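Local coordinates for protein putative short-chain dehydrogenase/reductase (Corynebacterium glutamicum, PDB 3E9N) that is of unknown function but probably acts as a short-chain dehydrogenase/reductase, perhaps reducing acetoacetyl-CoA, at residues 97-100 / 101-105; 158-161 / 162-165. All coordinates share one frame; numbering follows the deposited sequence.

Interaction 1. Residues 97-100 / 101-105; sequences AEWH and AHLDL
W99 and L103 meet one helical turn apart, and both side chains point the same way. The edge of the indole approaches a leucine methyl: W99 CE3 lies 3.7 Å from L103 CD1, which sits near the plane of the ring. W99 CG stands beside the backbone N, anti to the carbonyl carbon (chi1 -83°). Together with chi2 near 104°, this turns the six-membered ring of the indole toward the leucine. The N-H groups of residues 101-104 each donate to the carbonyl four residues earlier. A101 N donates to A97 O at 2.9 Å. H102 N gives E98 O a nearly straight bond of 3.0 Å. L103 N reaches W99 O at 3.0 Å, and D104 N reaches H100 O at 2.9 Å. Further on, A101 O accepts from L105 N. These turns belong to helix 95-124, which follows strand 78-81 in the Rossmann-type fold of the SDR family. Its W99 side leans on T144, I145 and A148 of helix 144-164. W99 also packs on A111 of the second subunit, and L103 packs on I108 of that subunit, so this side of the helix takes part in subunit pairing. E98 O has a second neighbour besides its donor: it lies at the edge of the H102 imidazole, in the ring plane, 3.9 Å from H102 CD2. The same imidazole meets the ring of Y146 with the planes about 50° apart. The carboxylate of D104 makes no bond to H100 O: D104 OD1 and H100 O are both acceptors, 3.3 Å apart. H100 ND1 and D104 OD2 are 5.2 Å apart, too far for direct pairing. D104 packs on H100 of the second subunit, and H100 on D104 there.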
loop_
_atom_site.group_PDB
_atom_site.type_symbol
_atom_site.label_atom_id
_atom_site.label_comp_id
_atom_site.label_asym_id
_atom_site.label_seq_id
_atom_site.Cartn_x
_atom_site.Cartn_y
_atom_site.Cartn_z
ATOM N N ALA A 97 27.101 -1.673 -10.844
ATOM C CA ALA A 97 27.207 -3.103 -10.982
ATOM C C ALA A 97 26.277 -3.801 -9.970
ATOM O O ALA A 97 25.625 -4.775 -10.291
ATOM C CB ALA A 97 28.712 -3.577 -10.839
ATOM N N GLU A 98 26.211 -3.268 -8.763
ATOM C CA GLU A 98 25.245 -3.709 -7.765
ATOM C C GLU A 98 23.751 -3.610 -8.221
ATOM O O GLU A 98 23.030 -4.583 -8.136
ATOM C CB GLU A 98 25.469 -2.899 -6.518
ATOM C CG GLU A 98 25.380 -3.685 -5.209
ATOM C CD GLU A 98 25.871 -2.816 -4.036
ATOM O OE1 GLU A 98 27.104 -2.509 -3.991
ATOM O OE2 GLU A 98 25.035 -2.404 -3.192
ATOM N N TRP A 99 23.296 -2.456 -8.729
ATOM C CA TRP A 99 21.985 -2.361 -9.380
ATOM C C TRP A 99 21.704 -3.458 -10.406
ATOM O O TRP A 99 20.611 -4.046 -10.412
ATOM C CB TRP A 99 21.818 -1.021 -10.102
ATOM C CG TRP A 99 21.382 0.044 -9.194
ATOM C CD1 TRP A 99 22.144 1.053 -8.672
ATOM C CD2 TRP A 99 20.064 0.222 -8.674
ATOM N NE1 TRP A 99 21.372 1.858 -7.867
ATOM C CE2 TRP A 99 20.086 1.379 -7.863
ATOM C CE3 TRP A 99 18.860 -0.453 -8.854
ATOM C CZ2 TRP A 99 18.957 1.849 -7.197
ATOM C CZ3 TRP A 99 17.736 0.015 -8.173
ATOM C CH2 TRP A 99 17.798 1.158 -7.363
ATOM N N HIS A 100 22.647 -3.666 -11.310
ATOM C CA HIS A 100 22.449 -4.654 -12.370
ATOM C C HIS A 100 22.359 -6.061 -11.775
ATOM O O HIS A 100 21.489 -6.846 -12.119
ATOM C CB HIS A 100 23.578 -4.607 -13.405
ATOM C CG HIS A 100 23.522 -3.419 -14.303
ATOM N ND1 HIS A 100 22.457 -3.168 -15.150
ATOM C CD2 HIS A 100 24.409 -2.410 -14.503
ATOM C CE1 HIS A 100 22.687 -2.055 -15.827
ATOM N NE2 HIS A 100 23.863 -1.575 -15.452
ATOM N N ALA A 101 23.242 -6.366 -10.845
ATOM C CA ALA A 101 23.227 -7.690 -10.229
ATOM C C ALA A 101 21.867 -7.982 -9.544
ATOM O O ALA A 101 21.227 -9.017 -9.771
ATOM C CB ALA A 101 24.376 -7.800 -9.230
ATOM N N HIS A 102 21.442 -7.080 -8.671
ATOM C CA HIS A 102 20.166 -7.242 -8.006
ATOM C C HIS A 102 18.941 -7.299 -8.916
ATOM O O HIS A 102 18.122 -8.211 -8.767
ATOM C CB HIS A 102 19.958 -6.140 -7.007
ATOM C CG HIS A 102 20.398 -6.500 -5.645
ATOM N ND1 HIS A 102 19.586 -7.190 -4.762
ATOM C CD2 HIS A 102 21.561 -6.256 -4.993
ATOM C CE1 HIS A 102 20.238 -7.355 -3.621
ATOM N NE2 HIS A 102 21.436 -6.793 -3.733
ATOM N N LEU A 103 18.789 -6.314 -9.804
ATOM C CA LEU A 103 17.625 -6.270 -10.674
ATOM C C LEU A 103 17.638 -7.447 -11.590
ATOM O O LEU A 103 16.576 -7.981 -11.892
ATOM C CB LEU A 103 17.580 -5.002 -11.524
ATOM C CG LEU A 103 17.275 -3.789 -10.667
ATOM C CD1 LEU A 103 17.247 -2.498 -11.501
ATOM C CD2 LEU A 103 15.960 -4.012 -9.954
ATOM N N ASP A 104 18.807 -7.826 -12.102
ATOM C CA ASP A 104 18.872 -8.973 -13.023
ATOM C C ASP A 104 18.310 -10.205 -12.295
ATOM O O ASP A 104 17.376 -10.868 -12.735
ATOM C CB ASP A 104 20.320 -9.289 -13.435
ATOM C CG ASP A 104 20.799 -8.453 -14.602
ATOM O OD1 ASP A 104 22.011 -8.511 -14.920
ATOM O OD2 ASP A 104 19.971 -7.717 -15.196
ATOM N N LEU A 105 18.880 -10.472 -11.142
ATOM C CA LEU A 105 18.565 -11.692 -10.462
ATOM C C LEU A 105 17.195 -11.684 -9.778
ATOM O O LEU A 105 16.518 -12.690 -9.832
ATOM C CB LEU A 105 19.659 -12.019 -9.465
ATOM C CG LEU A 105 19.515 -13.375 -8.798
ATOM C CD1 LEU A 105 19.507 -14.463 -9.858
ATOM C CD2 LEU A 105 20.699 -13.550 -7.825
#

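Interaction 2. Residues 158-161 / 162-165; sequences DAFR and KEEA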
loop_
_atom_site.group_PDB
_atom_site.type_symbol
_atom_site.label_atom_id
_atom_site.label_comp_id
_atom_site.label_asym_id
_atom_site.label_seq_id
_atom_site.Cartn_x
_atom_site.Cartn_y
_atom_site.Cartn_z
ATOM N N ASP A 158 2.027 -8.915 -9.382
ATOM C CA ASP A 158 0.638 -8.468 -9.527
ATOM C C ASP A 158 0.178 -8.294 -10.959
ATOM O O ASP A 158 -0.973 -8.575 -11.258
ATOM C CB ASP A 158 0.368 -7.162 -8.711
ATOM C CG ASP A 158 0.494 -7.378 -7.171
ATOM O OD1 ASP A 158 0.336 -8.540 -6.716
ATOM O OD2 ASP A 158 0.787 -6.420 -6.403
ATOM N N ALA A 159 1.034 -7.790 -11.843
ATOM C CA ALA A 159 0.580 -7.532 -13.241
ATOM C C ALA A 159 0.563 -8.843 -14.044
ATOM O O ALA A 159 -0.275 -9.052 -14.936
ATOM C CB ALA A 159 1.442 -6.542 -13.927
ATOM N N PHE A 160 1.505 -9.706 -13.700
ATOM C CA PHE A 160 1.594 -11.042 -14.253
ATOM C C PHE A 160 0.337 -11.843 -13.885
ATOM O O PHE A 160 -0.316 -12.463 -14.760
ATOM C CB PHE A 160 2.855 -11.732 -13.706
ATOM C CG PHE A 160 3.138 -13.054 -14.339
ATOM C CD1 PHE A 160 3.494 -13.129 -15.671
ATOM C CD2 PHE A 160 3.035 -14.232 -13.605
ATOM C CE1 PHE A 160 3.749 -14.369 -16.260
ATOM C CE2 PHE A 160 3.300 -15.476 -14.189
ATOM C CZ PHE A 160 3.662 -15.557 -15.505
ATOM N N ARG A 161 0.019 -11.847 -12.586
ATOM C CA ARG A 161 -1.224 -12.454 -12.095
ATOM C C ARG A 161 -2.422 -12.027 -12.908
ATOM O O ARG A 161 -3.187 -12.882 -13.327
ATOM C CB ARG A 161 -1.461 -12.170 -10.588
ATOM C CG ARG A 161 -2.790 -12.730 -10.047
ATOM C CD ARG A 161 -3.011 -12.392 -8.604
ATOM N NE ARG A 161 -1.890 -12.838 -7.782
ATOM C CZ ARG A 161 -1.003 -12.003 -7.246
ATOM N NH1 ARG A 161 -1.139 -10.679 -7.449
ATOM N NH2 ARG A 161 -0.018 -12.475 -6.478
ATOM N N LYS A 162 -2.565 -10.726 -13.162
ATOM C CA LYS A 162 -3.729 -10.220 -13.922
ATOM C C LYS A 162 -3.654 -10.641 -15.371
ATOM O O LYS A 162 -4.673 -10.955 -15.973
ATOM C CB LYS A 162 -3.845 -8.687 -13.894
ATOM C CG LYS A 162 -3.958 -8.014 -12.510
ATOM C CD LYS A 162 -3.606 -6.480 -12.609
ATOM C CE LYS A 162 -2.086 -6.249 -12.976
ATOM N NZ LYS A 162 -1.474 -4.870 -12.696
ATOM N N GLU A 163 -2.457 -10.618 -15.949
ATOM C CA GLU A 163 -2.285 -11.126 -17.293
ATOM C C GLU A 163 -2.674 -12.607 -17.435
ATOM O O GLU A 163 -3.169 -13.010 -18.475
ATOM C CB GLU A 163 -0.845 -10.947 -17.752
ATOM C CG GLU A 163 -0.556 -9.635 -18.449
ATOM C CD GLU A 163 0.873 -9.555 -18.970
ATOM O OE1 GLU A 163 1.695 -10.444 -18.645
ATOM O OE2 GLU A 163 1.197 -8.591 -19.707
ATOM N N GLU A 164 -2.435 -13.430 -16.407
ATOM C CA GLU A 164 -2.552 -14.878 -16.621
ATOM C C GLU A 164 -3.687 -15.595 -15.907
ATOM O O GLU A 164 -3.827 -16.809 -16.091
ATOM C CB GLU A 164 -1.230 -15.572 -16.309
ATOM C CG GLU A 164 -0.099 -15.116 -17.235
ATOM C CD GLU A 164 -0.361 -15.503 -18.679
ATOM O OE1 GLU A 164 -1.026 -16.545 -18.917
ATOM O OE2 GLU A 164 0.091 -14.773 -19.579
ATOM N N ALA A 165 -4.482 -14.887 -15.088
ATOM C CA ALA A 165 -5.568 -15.556 -14.317
ATOM C C ALA A 165 -6.503 -16.387 -15.198
ATOM O O ALA A 165 -6.800 -17.543 -14.870
ATOM C CB ALA A 165 -6.369 -14.551 -13.488
#
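Residues 158-164 lie in the C-terminal part of helix 144-164, and the backbone bonds run from K162 N to D158 O, E163 N to A159 O and E164 N to F160 O. Near the end the pattern becomes less regular. E164 N also reaches R161 O at 3.2 Å, from above the carbonyl plane, while A165 N makes a weak bond to that same oxygen. Among the side chains, F160 and E164 meet through a CH-pi contact. E164 CG lies over one face of the phenyl ring, 4.3 Å from its centroid and offset toward the rim near F160 CE1. F160 CG is anti to the backbone N (chi1 -173°), which swings the ring toward the following turn. E164 OE1 accepts from N167 ND2, and E164 OE2 forms a salt bridge with R122. On another side of the helix, R161 NH1 donates to D158 OD1 at 2.7 Å in a salt bridge. D158 OD1 lies in the guanidinium plane and is met on the anti side of its carboxylate. The bend of R161 at chi3 (-55°) helps bring the guanidinium back along the helix to D158. D158 OD2 pairs with R154, so both carboxylate oxygens are engaged. R161 NE is hydrogen-bonded to V171 O of strand 170-176. Here the helix packs on the parallel sheet of the Rossmann-type SDR fold. The F160 ring packs on S114 and L118 of helix 95-124 and on V128 and Y130 of strand 127-131. A159, F160 and E163 touch the second subunit, while R161 rests on Q221 and T223 of strand 220-229.

Interaction 1 comes first along the chain, near the start of helix 95-124. Interaction 2 follows at the end of helix 144-164. Their centres are 24 Å apart, with nearest atoms about 14 Å apart, and they do not touch. The two helices pack against each other: the start of helix 144-164 lies beside W99, and the later part of helix 95-124 lies beside F160. Strand 127-131 of the parallel sheet lies between them along the chain. Both interactions also reach the second subunit. In SDR enzymes the corresponding helix pair commonly forms a four-helix subunit interface, and the contacts here are consistent with that.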